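Local coordinates for chemotaxis protein CheX (Vibrio vulnificus, PDB 6VPW) that probably acts in bacterial chemotaxis signalling as a CheX-type phosphatase, which in relatives removes the phosphoryl group from the response regulator CheY, at residues 10-15 / 137-142. Numbering follows the deposited sequence. Where two conformers were deposited one is given.
Sequences PFLASL and IIMPFS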
# COMPACT_ATOMS: atom_id res chain seq x y z
N PRO A 10 9.01 16.37 8.72
CA PRO A 10 9.92 15.23 8.89
C PRO A 10 9.89 14.26 7.71
O PRO A 10 10.98 13.81 7.33
CB PRO A 10 9.42 14.57 10.18
CG PRO A 10 8.81 15.71 10.96
CD PRO A 10 8.17 16.60 9.91
N PHE A 11 8.70 13.94 7.16
CA PHE A 11 8.60 13.03 5.99
C PHE A 11 9.19 13.71 4.73
O PHE A 11 9.95 13.06 4.02
CB PHE A 11 7.17 12.51 5.76
CG PHE A 11 6.79 11.36 6.66
CD1 PHE A 11 7.09 10.06 6.30
CD2 PHE A 11 6.21 11.58 7.90
CE1 PHE A 11 6.80 9.00 7.15
CE2 PHE A 11 5.90 10.52 8.74
CZ PHE A 11 6.19 9.23 8.36
N LEU A 12 8.83 14.97 4.49
CA LEU A 12 9.29 15.73 3.30
C LEU A 12 10.82 15.82 3.33
O LEU A 12 11.45 15.46 2.33
CB LEU A 12 8.63 17.11 3.33
CG LEU A 12 8.79 18.00 2.09
CD1 LEU A 12 7.71 19.06 2.06
CD2 LEU A 12 10.16 18.67 2.05
N ALA A 13 11.38 16.24 4.47
CA ALA A 13 12.84 16.37 4.65
C ALA A 13 13.53 15.01 4.48
O ALA A 13 14.60 14.93 3.84
CB ALA A 13 13.12 16.97 6.01
N SER A 14 12.88 13.95 4.98
CA SER A 14 13.48 12.59 4.92
C SER A 14 13.63 12.11 3.47
O SER A 14 14.70 11.55 3.15
CB SER A 14 12.69 11.61 5.74
OG SER A 14 13.38 10.38 5.83
N LEU A 15 12.60 12.29 2.62
CA LEU A 15 12.74 11.85 1.20
C LEU A 15 13.85 12.66 0.53
O LEU A 15 14.66 12.08 -0.20
CB LEU A 15 11.43 12.01 0.42
CG LEU A 15 11.53 11.70 -1.07
CD1 LEU A 15 11.95 10.26 -1.31
CD2 LEU A 15 10.23 11.99 -1.79
N ILE A 137 -2.46 14.55 3.23
CA ILE A 137 -1.50 15.60 2.76
C ILE A 137 -0.72 15.04 1.57
O ILE A 137 -0.24 13.88 1.66
CB ILE A 137 -0.55 16.01 3.90
CG1 ILE A 137 -1.30 16.44 5.17
CG2 ILE A 137 0.42 17.08 3.42
CD1 ILE A 137 -2.15 17.66 4.99
N ILE A 138 -0.65 15.81 0.48
CA ILE A 138 0.16 15.40 -0.70
C ILE A 138 1.34 16.38 -0.76
O ILE A 138 1.11 17.57 -0.57
CB ILE A 138 -0.64 15.37 -2.01
CG1 ILE A 138 0.23 14.90 -3.18
CG2 ILE A 138 -1.28 16.72 -2.31
CD1 ILE A 138 -0.54 14.62 -4.46
N MET A 139 2.55 15.85 -0.95
CA MET A 139 3.77 16.68 -1.04
C MET A 139 4.38 16.42 -2.41
O MET A 139 5.01 15.38 -2.61
CB MET A 139 4.76 16.29 0.07
CG MET A 139 4.08 16.06 1.43
SD MET A 139 5.22 15.46 2.72
CE MET A 139 4.04 14.75 3.87
N PRO A 140 4.10 17.27 -3.43
CA PRO A 140 4.67 17.07 -4.76
C PRO A 140 6.16 17.42 -4.84
O PRO A 140 6.63 18.29 -4.11
CB PRO A 140 3.89 18.02 -5.69
CG PRO A 140 2.77 18.62 -4.83
CD PRO A 140 3.19 18.42 -3.38
N PHE A 141 6.86 16.77 -5.77
CA PHE A 141 8.30 17.01 -6.01
C PHE A 141 8.56 16.96 -7.52
O PHE A 141 7.82 16.26 -8.25
CB PHE A 141 9.18 15.97 -5.32
CG PHE A 141 9.12 15.95 -3.82
CD1 PHE A 141 8.19 15.16 -3.17
CD2 PHE A 141 10.01 16.68 -3.06
CE1 PHE A 141 8.14 15.11 -1.78
CE2 PHE A 141 9.97 16.63 -1.67
CZ PHE A 141 9.03 15.85 -1.04
N SER A 142 9.59 17.70 -7.95
CA SER A 142 9.94 17.73 -9.38
C SER A 142 11.45 17.59 -9.58
O SER A 142 12.23 17.83 -8.62
CB SER A 142 9.44 19.00 -10.00
OG SER A 142 10.11 20.11 -9.44
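Leu-15 lays one methyl over a face of the Phe-141 ring, a CH-pi contact in which CD2 stands 4.1 Å from the ring centroid and 25° off the ring normal. The methyl is displaced toward the CE1 rim of the ring, and the two side chains run past each other in opposite directions. Leu-12 meets the same ring obliquely, its branch carbon CG lying 3.8 Å from Phe-141 CZ, at the far end of the ring from the strand backbone. One turn of helix thus supplies two leucines to a single phenylalanine. Met-139, two residues earlier on the strand, reaches the helix with an extended chain: with SD anti to CA (chi2 175°), the sulfur comes to 3.8 Å from Leu-12 CB. Its terminal methyl CE turns aside from Leu-12 and approaches Phe-11 CB at 4.3 Å, while the Phe-11 ring turns away toward Ala-102 and Leu-106 of helix 85-107. No hydrogen bond joins the segments, and the mostly buried interface rests on apolar packing. Ile-150 and Ile-152 of the adjacent strand 148-154 extend this apolar layer beneath Leu-15 and Phe-11. The example illustrates alpha/beta packing, with segment 10-15 of helix 8-23 running at 25° to strand 137-142, in nearly the same direction, as a helical layer covers one face of the antiparallel sheet in this CheX-family fold.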